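Histone-lysine N-methyltransferase, H3 lysine-9 specific SUVH6 (Arabidopsis thaliana, PDB 6A5K) transfers methyl groups from S-adenosylmethionine to a lysine of histone H3, and probably recognises methylated DNA through its SRA domain. Local coordinates at residues A95-M100 with L159-S164; D125-T130 with G194-E199; T163-Q168 with E199-Q204. The protein carries 1 engineered substitution. All blocks are in the same frame, centred on the assembly; numbering follows the deposited sequence.

Contact 1. Residues A95-M100 with L159-S164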
ATOM      1  N   ALA A  95      22.730  -1.470 -12.080  1.00 27.70           N
ATOM      2  CA  ALA A  95      23.844  -2.067 -11.339  1.00 26.39           C
ATOM      3  C   ALA A  95      23.447  -2.426  -9.908  1.00 25.24           C
ATOM      4  O   ALA A  95      22.590  -1.778  -9.299  1.00 21.83           O
ATOM      5  CB  ALA A  95      25.041  -1.129 -11.333  1.00 26.48           C
ATOM      6  N   GLY A  96      24.074  -3.472  -9.379  1.00 22.76           N
ATOM      7  CA  GLY A  96      23.744  -3.972  -8.057  1.00 22.08           C
ATOM      8  C   GLY A  96      24.425  -3.228  -6.923  1.00 18.13           C
ATOM      9  O   GLY A  96      23.931  -3.233  -5.801  1.00 17.28           O
ATOM     10  N   ILE A  97      25.558  -2.591  -7.206  1.00 19.79           N
ATOM     11  CA  ILE A  97      26.322  -1.912  -6.160  1.00 17.58           C
ATOM     12  C   ILE A  97      26.412  -0.404  -6.393  1.00 22.40           C
ATOM     13  O   ILE A  97      26.780   0.046  -7.472  1.00 21.13           O
ATOM     14  CB  ILE A  97      27.761  -2.466  -6.048  1.00 18.37           C
ATOM     15  CG1 ILE A  97      27.744  -3.978  -5.829  1.00 22.51           C
ATOM     16  CG2 ILE A  97      28.506  -1.781  -4.904  1.00 18.44           C
ATOM     17  CD1 ILE A  97      29.112  -4.625  -5.977  1.00 23.27           C
ATOM     18  N   ASP A  98      26.072   0.365  -5.366  1.00 19.37           N
ATOM     19  CA  ASP A  98      26.260   1.804  -5.371  1.00 19.76           C
ATOM     20  C   ASP A  98      27.292   2.162  -4.309  1.00 21.99           C
ATOM     21  O   ASP A  98      27.327   1.553  -3.216  1.00 19.61           O
ATOM     22  CB  ASP A  98      24.942   2.537  -5.108  1.00 19.46           C
ATOM     23  CG  ASP A  98      24.987   4.002  -5.530  1.00 23.51           C
ATOM     24  OD1 ASP A  98      25.954   4.402  -6.210  1.00 27.82           O
ATOM     25  OD2 ASP A  98      24.040   4.749  -5.203  1.00 21.89           O
ATOM     26  N   TYR A  99      28.100   3.168  -4.631  1.00 20.23           N
ATOM     27  CA  TYR A  99      29.225   3.544  -3.791  1.00 21.76           C
ATOM     28  C   TYR A  99      29.544   5.034  -3.862  1.00 24.85           C
ATOM     29  O   TYR A  99      29.015   5.764  -4.705  1.00 23.05           O
ATOM     30  CB  TYR A  99      30.461   2.731  -4.172  1.00 22.63           C
ATOM     31  CG  TYR A  99      30.888   2.845  -5.619  1.00 27.83           C
ATOM     32  CD1 TYR A  99      30.393   1.967  -6.578  1.00 29.11           C
ATOM     33  CD2 TYR A  99      31.799   3.815  -6.025  1.00 29.67           C
ATOM     34  CE1 TYR A  99      30.783   2.060  -7.900  1.00 31.03           C
ATOM     35  CE2 TYR A  99      32.191   3.915  -7.346  1.00 33.66           C
ATOM     36  CZ  TYR A  99      31.681   3.032  -8.278  1.00 37.80           C
ATOM     37  OH  TYR A  99      32.067   3.121  -9.596  1.00 45.11           O
HETATM   38  N   MSE A 100      30.410   5.481  -2.963  1.00 25.29           N
HETATM   39  CA  MSE A 100      30.751   6.891  -2.893  1.00 29.72           C
HETATM   40  C   MSE A 100      32.185   7.062  -2.426  1.00 29.47           C
HETATM   41  O   MSE A 100      32.767   6.158  -1.822  1.00 24.45           O
HETATM   42  CB  MSE A 100      29.788   7.637  -1.962  1.00 31.23           C
HETATM   43  CG  MSE A 100      30.110   7.520  -0.480  1.00 28.33           C
HETATM   44 SE   MSE A 100      28.802   8.427   0.688  0.98 35.48          SE
HETATM   45  CE  MSE A 100      29.943   8.572   2.264  1.00 79.49           C
ATOM     46  N   LEU A 159      35.236  -3.400  -5.845  1.00 21.57           N
ATOM     47  CA  LEU A 159      36.328  -2.823  -5.065  1.00 23.39           C
ATOM     48  C   LEU A 159      35.792  -1.983  -3.912  1.00 21.07           C
ATOM     49  O   LEU A 159      36.350  -1.993  -2.817  1.00 24.08           O
ATOM     50  CB  LEU A 159      37.243  -1.970  -5.956  1.00 27.89           C
ATOM     51  CG  LEU A 159      38.436  -1.296  -5.269  1.00 27.83           C
ATOM     52  CD1 LEU A 159      39.358  -2.337  -4.647  1.00 28.83           C
ATOM     53  CD2 LEU A 159      39.206  -0.427  -6.247  1.00 25.94           C
ATOM     54  N   ALA A 160      34.705  -1.255  -4.155  1.00 20.12           N
ATOM     55  CA  ALA A 160      34.109  -0.426  -3.113  1.00 19.23           C
ATOM     56  C   ALA A 160      33.566  -1.293  -1.980  1.00 19.01           C
ATOM     57  O   ALA A 160      33.736  -0.976  -0.798  1.00 18.60           O
ATOM     58  CB  ALA A 160      33.004   0.442  -3.688  1.00 18.99           C
ATOM     59  N   LEU A 161      32.899  -2.381  -2.354  1.00 16.65           N
ATOM     60  CA  LEU A 161      32.336  -3.296  -1.370  1.00 21.84           C
ATOM     61  C   LEU A 161      33.464  -3.942  -0.566  1.00 22.41           C
ATOM     62  O   LEU A 161      33.349  -4.122   0.648  1.00 20.10           O
ATOM     63  CB  LEU A 161      31.470  -4.353  -2.060  1.00 26.88           C
ATOM     64  CG  LEU A 161      30.378  -5.091  -1.281  1.00 26.25           C
ATOM     65  CD1 LEU A 161      29.522  -4.146  -0.437  1.00 19.07           C
ATOM     66  CD2 LEU A 161      29.509  -5.894  -2.249  1.00 22.99           C
ATOM     67  N   ALA A 162      34.561  -4.272  -1.248  1.00 20.22           N
ATOM     68  CA  ALA A 162      35.737  -4.814  -0.572  1.00 22.40           C
ATOM     69  C   ALA A 162      36.322  -3.803   0.417  1.00 25.74           C
ATOM     70  O   ALA A 162      36.731  -4.163   1.519  1.00 23.81           O
ATOM     71  CB  ALA A 162      36.784  -5.232  -1.588  1.00 26.02           C
ATOM     72  N   THR A 163      36.347  -2.534   0.023  1.00 22.95           N
ATOM     73  CA  THR A 163      36.872  -1.473   0.878  1.00 21.66           C
ATOM     74  C   THR A 163      35.981  -1.241   2.098  1.00 20.17           C
ATOM     75  O   THR A 163      36.462  -0.869   3.178  1.00 21.91           O
ATOM     76  CB  THR A 163      37.027  -0.162   0.081  1.00 28.19           C
ATOM     77  OG1 THR A 163      37.846  -0.407  -1.070  1.00 27.07           O
ATOM     78  CG2 THR A 163      37.662   0.941   0.931  1.00 26.29           C
ATOM     79  N   SER A 164      34.680  -1.475   1.930  1.00 19.47           N
ATOM     80  CA  SER A 164      33.748  -1.386   3.056  1.00 23.09           C
ATOM     81  C   SER A 164      34.181  -2.273   4.223  1.00 21.59           C
ATOM     82  O   SER A 164      33.970  -1.927   5.384  1.00 23.60           O
ATOM     83  CB  SER A 164      32.326  -1.765   2.619  1.00 21.49           C
ATOM     84  OG  SER A 164      31.735  -0.742   1.834  1.00 18.78           O
TER
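Ile97 and Tyr99 of strand 97-102 meet Ala160 and Leu161 of helix 156-167 in a buried, apolar helix-on-sheet contact inside the SRA domain. No hydrogen bond crosses between the segments, and 154 Å² of surface is buried. The tighter half is Tyr99 with Ala160, where Tyr99 CB is 3.5 Å from Ala160 CB. The same methyl lies 3.7 Å from Tyr99 CG. It therefore meets the root of the aromatic side chain, obliquely to the ring. A chi1 of 57° sets Tyr99 CG between its backbone N and carbonyl carbon, which puts the ring base beside the helix. In the other half Ile97 CD1 reaches Leu161 CD2 at 4.0 Å, the two side chains crossing at about a right angle, and Tyr129 of strand 126-130 touches both. Asp98 points away from the helix and is bonded by His64 and by the backbone N of Lys91. On the helix, Ser164 OG is hydrogen-bonded to the backbone of Ala108 in the neighbouring strand 105-113. With only carbon surfaces meeting between the segments, this pairing rests on shape and burial, and the small side chain of Ala160 is consistent with the close approach at Tyr99.

Contact 2. Residues D125-T130 with G194-E199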
ATOM      1  N   ASP A 125      20.712 -12.773  10.199  1.00 21.75           N
ATOM      2  CA  ASP A 125      21.447 -11.516  10.081  1.00 25.91           C
ATOM      3  C   ASP A 125      22.573 -11.596   9.048  1.00 24.06           C
ATOM      4  O   ASP A 125      23.198 -10.583   8.728  1.00 25.50           O
ATOM      5  CB  ASP A 125      22.019 -11.098  11.438  1.00 31.02           C
ATOM      6  CG  ASP A 125      22.911 -12.161  12.050  1.00 46.61           C
ATOM      7  OD1 ASP A 125      22.626 -13.365  11.859  1.00 49.12           O
ATOM      8  OD2 ASP A 125      23.898 -11.791  12.726  1.00 53.32           O
ATOM      9  N   VAL A 126      22.816 -12.792   8.521  1.00 21.74           N
ATOM     10  CA  VAL A 126      23.912 -13.014   7.576  1.00 25.26           C
ATOM     11  C   VAL A 126      23.411 -13.130   6.131  1.00 30.77           C
ATOM     12  O   VAL A 126      22.390 -13.755   5.854  1.00 31.15           O
ATOM     13  CB  VAL A 126      24.712 -14.284   7.945  1.00 26.86           C
ATOM     14  CG1 VAL A 126      25.862 -14.504   6.974  1.00 31.28           C
ATOM     15  CG2 VAL A 126      25.237 -14.179   9.368  1.00 27.68           C
ATOM     16  N   LEU A 127      24.146 -12.515   5.213  1.00 26.79           N
ATOM     17  CA  LEU A 127      23.769 -12.464   3.807  1.00 25.07           C
ATOM     18  C   LEU A 127      25.007 -12.698   2.943  1.00 26.17           C
ATOM     19  O   LEU A 127      26.052 -12.115   3.201  1.00 24.08           O
ATOM     20  CB  LEU A 127      23.122 -11.106   3.503  1.00 29.11           C
ATOM     21  CG  LEU A 127      22.714 -10.667   2.097  1.00 37.32           C
ATOM     22  CD1 LEU A 127      21.535  -9.715   2.199  1.00 44.16           C
ATOM     23  CD2 LEU A 127      23.861  -9.999   1.365  1.00 42.55           C
ATOM     24  N   THR A 128      24.909 -13.562   1.938  1.00 19.94           N
ATOM     25  CA  THR A 128      25.995 -13.698   0.970  1.00 24.26           C
ATOM     26  C   THR A 128      25.577 -13.071  -0.351  1.00 23.35           C
ATOM     27  O   THR A 128      24.502 -13.351  -0.871  1.00 25.98           O
ATOM     28  CB  THR A 128      26.401 -15.166   0.730  1.00 30.26           C
ATOM     29  OG1 THR A 128      25.381 -15.820  -0.029  1.00 45.07           O
ATOM     30  CG2 THR A 128      26.613 -15.897   2.043  1.00 20.31           C
ATOM     31  N   TYR A 129      26.441 -12.220  -0.889  1.00 23.61           N
ATOM     32  CA  TYR A 129      26.112 -11.413  -2.051  1.00 21.15           C
ATOM     33  C   TYR A 129      27.112 -11.654  -3.177  1.00 23.43           C
ATOM     34  O   TYR A 129      28.315 -11.665  -2.942  1.00 19.89           O
ATOM     35  CB  TYR A 129      26.091  -9.933  -1.668  1.00 17.21           C
ATOM     36  CG  TYR A 129      25.864  -9.012  -2.834  1.00 24.66           C
ATOM     37  CD1 TYR A 129      24.587  -8.834  -3.365  1.00 23.36           C
ATOM     38  CD2 TYR A 129      26.917  -8.320  -3.411  1.00 22.96           C
ATOM     39  CE1 TYR A 129      24.375  -7.988  -4.438  1.00 23.64           C
ATOM     40  CE2 TYR A 129      26.713  -7.478  -4.482  1.00 29.01           C
ATOM     41  CZ  TYR A 129      25.442  -7.313  -4.992  1.00 29.25           C
ATOM     42  OH  TYR A 129      25.251  -6.472  -6.064  1.00 30.76           O
ATOM     43  N   THR A 130      26.620 -11.843  -4.397  1.00 22.58           N
ATOM     44  CA  THR A 130      27.508 -12.108  -5.526  1.00 24.04           C
ATOM     45  C   THR A 130      27.827 -10.827  -6.300  1.00 28.15           C
ATOM     46  O   THR A 130      26.937 -10.043  -6.626  1.00 22.35           O
ATOM     47  CB  THR A 130      26.904 -13.151  -6.469  1.00 27.87           C
ATOM     48  OG1 THR A 130      26.553 -14.314  -5.712  1.00 25.94           O
ATOM     49  CG2 THR A 130      27.907 -13.540  -7.553  1.00 29.11           C
ATOM     50  N   GLY A 194      17.645  -2.812   5.708  1.00 15.21           N
ATOM     51  CA  GLY A 194      18.435  -2.103   6.697  1.00 15.36           C
ATOM     52  C   GLY A 194      19.929  -2.061   6.428  1.00 13.70           C
ATOM     53  O   GLY A 194      20.392  -2.264   5.300  1.00 12.84           O
ATOM     54  N   LEU A 195      20.682  -1.799   7.493  1.00 13.62           N
ATOM     55  CA  LEU A 195      22.114  -1.569   7.395  1.00 16.86           C
ATOM     56  C   LEU A 195      22.924  -2.800   7.768  1.00 18.44           C
ATOM     57  O   LEU A 195      22.619  -3.489   8.742  1.00 16.18           O
ATOM     58  CB  LEU A 195      22.525  -0.397   8.287  1.00 20.36           C
ATOM     59  CG  LEU A 195      21.873   0.949   7.966  1.00 24.72           C
ATOM     60  CD1 LEU A 195      22.387   2.018   8.920  1.00 26.30           C
ATOM     61  CD2 LEU A 195      22.143   1.340   6.531  1.00 22.26           C
ATOM     62  N   TYR A 196      23.960  -3.062   6.977  1.00 16.89           N
ATOM     63  CA  TYR A 196      24.819  -4.222   7.166  1.00 14.76           C
ATOM     64  C   TYR A 196      26.285  -3.797   7.174  1.00 20.99           C
ATOM     65  O   TYR A 196      26.631  -2.721   6.681  1.00 18.79           O
ATOM     66  CB  TYR A 196      24.601  -5.255   6.054  1.00 15.13           C
ATOM     67  CG  TYR A 196      23.309  -6.044   6.125  1.00 14.43           C
ATOM     68  CD1 TYR A 196      23.331  -7.425   6.274  1.00 17.50           C
ATOM     69  CD2 TYR A 196      22.070  -5.411   6.021  1.00 17.35           C
ATOM     70  CE1 TYR A 196      22.158  -8.161   6.331  1.00 21.35           C
ATOM     71  CE2 TYR A 196      20.891  -6.137   6.075  1.00 15.94           C
ATOM     72  CZ  TYR A 196      20.939  -7.508   6.227  1.00 20.40           C
ATOM     73  OH  TYR A 196      19.770  -8.237   6.285  1.00 21.07           O
ATOM     74  N   LEU A 197      27.138  -4.654   7.727  1.00 18.74           N
ATOM     75  CA  LEU A 197      28.577  -4.483   7.609  1.00 20.47           C
ATOM     76  C   LEU A 197      29.124  -5.589   6.720  1.00 20.18           C
ATOM     77  O   LEU A 197      28.624  -6.714   6.751  1.00 19.85           O
ATOM     78  CB  LEU A 197      29.256  -4.515   8.981  1.00 21.30           C
ATOM     79  CG  LEU A 197      28.946  -3.358   9.939  1.00 22.72           C
ATOM     80  CD1 LEU A 197      29.613  -3.570  11.292  1.00 23.39           C
ATOM     81  CD2 LEU A 197      29.372  -2.023   9.343  1.00 22.58           C
ATOM     82  N   VAL A 198      30.142  -5.275   5.927  1.00 16.67           N
ATOM     83  CA  VAL A 198      30.790  -6.290   5.102  1.00 16.89           C
ATOM     84  C   VAL A 198      31.957  -6.911   5.883  1.00 19.02           C
ATOM     85  O   VAL A 198      32.855  -6.208   6.342  1.00 22.80           O
ATOM     86  CB  VAL A 198      31.291  -5.701   3.765  1.00 17.63           C
ATOM     87  CG1 VAL A 198      31.509  -6.810   2.749  1.00 19.26           C
ATOM     88  CG2 VAL A 198      30.281  -4.671   3.223  1.00 15.20           C
ATOM     89  N   GLU A 199      31.931  -8.230   6.032  1.00 16.39           N
ATOM     90  CA  GLU A 199      32.876  -8.931   6.902  1.00 25.63           C
ATOM     91  C   GLU A 199      34.053  -9.534   6.145  1.00 23.44           C
ATOM     92  O   GLU A 199      35.188  -9.511   6.623  1.00 20.76           O
ATOM     93  CB  GLU A 199      32.157 -10.033   7.685  1.00 25.79           C
ATOM     94  CG  GLU A 199      31.104  -9.523   8.650  1.00 31.77           C
ATOM     95  CD  GLU A 199      30.518 -10.626   9.509  1.00 35.38           C
ATOM     96  OE1 GLU A 199      30.382 -11.763   9.012  1.00 32.86           O
ATOM     97  OE2 GLU A 199      30.197 -10.356  10.686  1.00 36.88           O
TER
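The aromatic ring of Tyr196, on strand 190-205, supplies the whole direct contact with Asp125, just ahead of strand 126-130, and Leu127 within it. Van der Waals packing comes first. Tyr196 CE1 lies 4.2 Å from Leu127 CB, so the leucine touches through the root of its side chain. The same CE1 is 3.6 Å from Asp125 O, and CD1 of that ring stands 4.0 Å from this oxygen; both neighbours approach the ring obliquely. With chi1 at -73°, Tyr196 CG is anti to its own carbonyl carbon, and the ring extends from strand 190-205 across to the other segment. Val173 of strand 171-176 touches both Tyr196 and Leu127, adding a third apolar surface.

Backbone hydrogen bonding is indirect. The two segments share none; each pairs with the 211-219 region, Asp125 with Arg219 and Leu127 with Leu217 on one side, Leu195 with Ile220 on the other. An 8.5 Å separation of the Asp125 and Tyr196 CA atoms fits strands related through an intervening one, within the curved sheet of the SRA domain.

Electrostatics follow the same pattern. Asp125 OD2 and Glu199 OE2 are 6.8 Å apart, and Arg218 answers both, its NH1 forming a salt bridge to the aspartate and its NE one to the glutamate, while Gln216 binds Glu199 OE1. The chemistry implies a tyrosine ring that spans from one strand to its second neighbour, packing by van der Waals contact alone, with a shared arginine that would be expected to offset the like charges of the two acids.

Contact 3. Residues T163-Q168 with E199-Q204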
ATOM      1  N   THR A 163      36.347  -2.534   0.023  1.00 22.95           N
ATOM      2  CA  THR A 163      36.872  -1.473   0.878  1.00 21.66           C
ATOM      3  C   THR A 163      35.981  -1.241   2.098  1.00 20.17           C
ATOM      4  O   THR A 163      36.462  -0.869   3.178  1.00 21.91           O
ATOM      5  CB  THR A 163      37.027  -0.162   0.081  1.00 28.19           C
ATOM      6  OG1 THR A 163      37.846  -0.407  -1.070  1.00 27.07           O
ATOM      7  CG2 THR A 163      37.662   0.941   0.931  1.00 26.29           C
ATOM      8  N   SER A 164      34.680  -1.475   1.930  1.00 19.47           N
ATOM      9  CA  SER A 164      33.748  -1.386   3.056  1.00 23.09           C
ATOM     10  C   SER A 164      34.181  -2.273   4.223  1.00 21.59           C
ATOM     11  O   SER A 164      33.970  -1.927   5.384  1.00 23.60           O
ATOM     12  CB  SER A 164      32.326  -1.765   2.619  1.00 21.49           C
ATOM     13  OG  SER A 164      31.735  -0.742   1.834  1.00 18.78           O
ATOM     14  N   ILE A 165      34.781  -3.418   3.905  1.00 18.35           N
ATOM     15  CA  ILE A 165      35.310  -4.324   4.922  1.00 21.35           C
ATOM     16  C   ILE A 165      36.367  -3.642   5.786  1.00 23.45           C
ATOM     17  O   ILE A 165      36.318  -3.703   7.019  1.00 22.73           O
ATOM     18  CB  ILE A 165      35.928  -5.583   4.285  1.00 23.13           C
ATOM     19  CG1 ILE A 165      34.877  -6.335   3.469  1.00 22.17           C
ATOM     20  CG2 ILE A 165      36.527  -6.494   5.352  1.00 24.65           C
ATOM     21  CD1 ILE A 165      35.435  -7.498   2.672  1.00 24.96           C
ATOM     22  N   GLU A 166      37.318  -2.986   5.130  1.00 23.05           N
ATOM     23  CA  GLU A 166      38.405  -2.323   5.850  1.00 31.95           C
ATOM     24  C   GLU A 166      37.913  -1.121   6.640  1.00 31.46           C
ATOM     25  O   GLU A 166      38.368  -0.892   7.760  1.00 33.58           O
ATOM     26  CB  GLU A 166      39.515  -1.874   4.899  1.00 38.36           C
ATOM     27  CG  GLU A 166      39.846  -2.854   3.795  1.00 50.17           C
ATOM     28  CD  GLU A 166      40.658  -2.213   2.681  1.00 59.13           C
ATOM     29  OE1 GLU A 166      41.179  -1.093   2.889  1.00 61.64           O
ATOM     30  OE2 GLU A 166      40.790  -2.835   1.605  1.00 61.04           O
ATOM     31  N   LYS A 167      36.991  -0.350   6.067  1.00 28.92           N
ATOM     32  CA  LYS A 167      36.505   0.844   6.759  1.00 28.28           C
ATOM     33  C   LYS A 167      35.394   0.529   7.765  1.00 28.44           C
ATOM     34  O   LYS A 167      35.115   1.331   8.662  1.00 27.76           O
ATOM     35  CB  LYS A 167      36.014   1.885   5.748  1.00 29.31           C
ATOM     36  CG  LYS A 167      37.031   2.242   4.678  1.00 30.49           C
ATOM     37  CD  LYS A 167      38.192   3.025   5.254  1.00 38.39           C
ATOM     38  CE  LYS A 167      38.829   3.903   4.192  1.00 46.21           C
ATOM     39  NZ  LYS A 167      39.858   3.161   3.412  1.00 50.39           N
ATOM     40  N   GLN A 168      34.775  -0.639   7.615  1.00 26.46           N
ATOM     41  CA  GLN A 168      33.635  -1.038   8.441  1.00 25.13           C
ATOM     42  C   GLN A 168      32.546   0.027   8.420  1.00 24.54           C
ATOM     43  O   GLN A 168      31.979   0.386   9.451  1.00 27.68           O
ATOM     44  CB  GLN A 168      34.081  -1.340   9.872  1.00 27.75           C
ATOM     45  CG  GLN A 168      34.791  -2.681   9.992  1.00 27.52           C
ATOM     46  CD  GLN A 168      33.886  -3.843   9.618  1.00 30.63           C
ATOM     47  OE1 GLN A 168      32.910  -4.135  10.311  1.00 32.04           O
ATOM     48  NE2 GLN A 168      34.195  -4.502   8.504  1.00 30.26           N
ATOM     49  N   GLU A 199      31.931  -8.230   6.032  1.00 16.39           N
ATOM     50  CA  GLU A 199      32.876  -8.931   6.902  1.00 25.63           C
ATOM     51  C   GLU A 199      34.053  -9.534   6.145  1.00 23.44           C
ATOM     52  O   GLU A 199      35.188  -9.511   6.623  1.00 20.76           O
ATOM     53  CB  GLU A 199      32.157 -10.033   7.685  1.00 25.79           C
ATOM     54  CG  GLU A 199      31.104  -9.523   8.650  1.00 31.77           C
ATOM     55  CD  GLU A 199      30.518 -10.626   9.509  1.00 35.38           C
ATOM     56  OE1 GLU A 199      30.382 -11.763   9.012  1.00 32.86           O
ATOM     57  OE2 GLU A 199      30.197 -10.356  10.686  1.00 36.88           O
ATOM     58  N   LYS A 200      33.780 -10.088   4.971  1.00 23.39           N
ATOM     59  CA  LYS A 200      34.828 -10.725   4.182  1.00 22.57           C
ATOM     60  C   LYS A 200      34.373 -10.923   2.752  1.00 19.15           C
ATOM     61  O   LYS A 200      33.180 -10.850   2.450  1.00 17.04           O
ATOM     62  CB  LYS A 200      35.223 -12.077   4.788  1.00 21.10           C
ATOM     63  CG  LYS A 200      34.122 -13.125   4.727  1.00 26.60           C
ATOM     64  CD  LYS A 200      34.593 -14.457   5.316  1.00 31.74           C
ATOM     65  CE  LYS A 200      33.435 -15.432   5.491  1.00 33.05           C
ATOM     66  NZ  LYS A 200      33.877 -16.711   6.128  1.00 38.02           N
ATOM     67  N   TYR A 201      35.330 -11.168   1.867  1.00 19.48           N
ATOM     68  CA  TYR A 201      34.992 -11.535   0.506  1.00 18.98           C
ATOM     69  C   TYR A 201      35.906 -12.646   0.015  1.00 18.93           C
ATOM     70  O   TYR A 201      36.966 -12.914   0.587  1.00 20.04           O
ATOM     71  CB  TYR A 201      35.057 -10.321  -0.426  1.00 19.68           C
ATOM     72  CG  TYR A 201      36.441  -9.940  -0.898  1.00 24.12           C
ATOM     73  CD1 TYR A 201      36.882 -10.302  -2.161  1.00 31.28           C
ATOM     74  CD2 TYR A 201      37.296  -9.202  -0.092  1.00 25.94           C
ATOM     75  CE1 TYR A 201      38.144  -9.957  -2.604  1.00 34.51           C
ATOM     76  CE2 TYR A 201      38.559  -8.848  -0.527  1.00 27.10           C
ATOM     77  CZ  TYR A 201      38.975  -9.228  -1.784  1.00 33.53           C
ATOM     78  OH  TYR A 201      40.227  -8.882  -2.227  1.00 40.58           O
ATOM     79  N   TRP A 202      35.479 -13.315  -1.040  1.00 18.13           N
ATOM     80  CA  TRP A 202      36.295 -14.349  -1.630  1.00 20.93           C
ATOM     81  C   TRP A 202      35.983 -14.442  -3.100  1.00 21.03           C
ATOM     82  O   TRP A 202      35.112 -13.753  -3.615  1.00 21.63           O
ATOM     83  CB  TRP A 202      36.072 -15.697  -0.939  1.00 18.28           C
ATOM     84  CG  TRP A 202      34.678 -16.225  -1.043  1.00 17.83           C
ATOM     85  CD1 TRP A 202      34.207 -17.113  -1.965  1.00 20.78           C
ATOM     86  CD2 TRP A 202      33.572 -15.913  -0.183  1.00 17.26           C
ATOM     87  NE1 TRP A 202      32.878 -17.376  -1.734  1.00 19.52           N
ATOM     88  CE2 TRP A 202      32.463 -16.652  -0.648  1.00 21.65           C
ATOM     89  CE3 TRP A 202      33.415 -15.089   0.935  1.00 20.06           C
ATOM     90  CZ2 TRP A 202      31.210 -16.584  -0.037  1.00 22.56           C
ATOM     91  CZ3 TRP A 202      32.166 -15.023   1.543  1.00 23.56           C
ATOM     92  CH2 TRP A 202      31.081 -15.768   1.054  1.00 21.08           C
ATOM     93  N   GLN A 203      36.702 -15.321  -3.769  1.00 21.88           N
ATOM     94  CA  GLN A 203      36.658 -15.380  -5.205  1.00 25.13           C
ATOM     95  C   GLN A 203      36.521 -16.843  -5.624  1.00 24.23           C
ATOM     96  O   GLN A 203      37.245 -17.703  -5.128  1.00 20.01           O
ATOM     97  CB  GLN A 203      37.918 -14.694  -5.740  1.00 36.89           C
ATOM     98  CG  GLN A 203      38.237 -14.871  -7.179  1.00 48.35           C
ATOM     99  CD  GLN A 203      39.221 -13.815  -7.670  1.00 53.84           C
ATOM    100  OE1 GLN A 203      39.976 -13.237  -6.887  1.00 54.90           O
ATOM    101  NE2 GLN A 203      39.202 -13.549  -8.968  1.00 57.68           N
ATOM    102  N   GLN A 204      35.559 -17.132  -6.495  1.00 25.22           N
ATOM    103  CA  GLN A 204      35.292 -18.510  -6.898  1.00 28.41           C
ATOM    104  C   GLN A 204      34.756 -18.596  -8.324  1.00 29.86           C
ATOM    105  O   GLN A 204      34.372 -17.588  -8.915  1.00 25.92           O
ATOM    106  CB  GLN A 204      34.294 -19.165  -5.937  1.00 25.51           C
ATOM    107  CG  GLN A 204      32.940 -18.476  -5.905  1.00 29.47           C
ATOM    108  CD  GLN A 204      31.935 -19.191  -5.023  1.00 33.68           C
ATOM    109  OE1 GLN A 204      32.125 -19.314  -3.813  1.00 33.99           O
ATOM    110  NE2 GLN A 204      30.859 -19.678  -5.630  1.00 34.42           N
TER
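Ile165, near the C-terminal end of helix 156-167, packs the helix onto Glu199, Lys200 and Tyr201 of the long strand 190-205, an alpha-on-beta contact at the surface of the SRA domain. The local axes approach to 7.9 Å and run nearly antiparallel, with a signed crossing angle of -153°. Both terminal branches of Ile165 work. CG2 rests 3.5 Å from Glu199 O, while CD1 lies 3.6 Å from Lys200 C, so the two methyls lie on consecutive peptide groups. CD1 also comes to 3.7 Å from Tyr201 CD2, at the edge of the ring and near its plane. Ile165 CG1 is anti to the carbonyl carbon (chi1 -60°), and together with an extended second torsion this carries CD1 along the strand toward Tyr201 and leaves CG2 over Glu199. Replacing Ile165 with an alanine removes both methyls, which would probably uncover Glu199 O and the Lys200 backbone, leave the Tyr201 edge without its apolar neighbour and seat the helix end less firmly.

The strand is locally irregular: Glu199 and Lys200 both bond through their backbones to Gln216, and the helix-like backbone angles of Glu199 are consistent with a classic beta bulge. Its carboxylate is held elsewhere, by Gln216 and Arg218.

Gln168, which leaves the helix with positive phi, folds its amide back. Its NE2 donates to Ile165 O at 2.7 Å, in the carbonyl plane on a lone pair and almost straight at 177°. NE2 also bonds Val198 O, so the glutamine ties the last turn to the strand just ahead of Glu199. No hydrogen bond crosses between the segments themselves; there, isoleucine methyls lie against the strand's backbone and one ring edge.

How the contacts relate
The three contacts form one cluster in the SRA domain: the centre of contact 1 lies about 12 Å from that of contact 2, and contact 3 is centred about 10 Å from each. Contacts 1 and 3 share helix 156-167; contacts 2 and 3 share strand 190-205. Tyr129 joins contacts 1 and 2, its OH 3.5 Å from Ile97 CG1 and its CD2 3.7 Å from Leu161 CD2. Val198 joins contacts 2 and 3, its CG1 3.5 Å from Ile165 CG1 and its O 3.1 Å from Gln168 NE2, a probable hydrogen bond. None of these segments contributes to the S-adenosylmethionine pocket, which is built from residues much later in the chain.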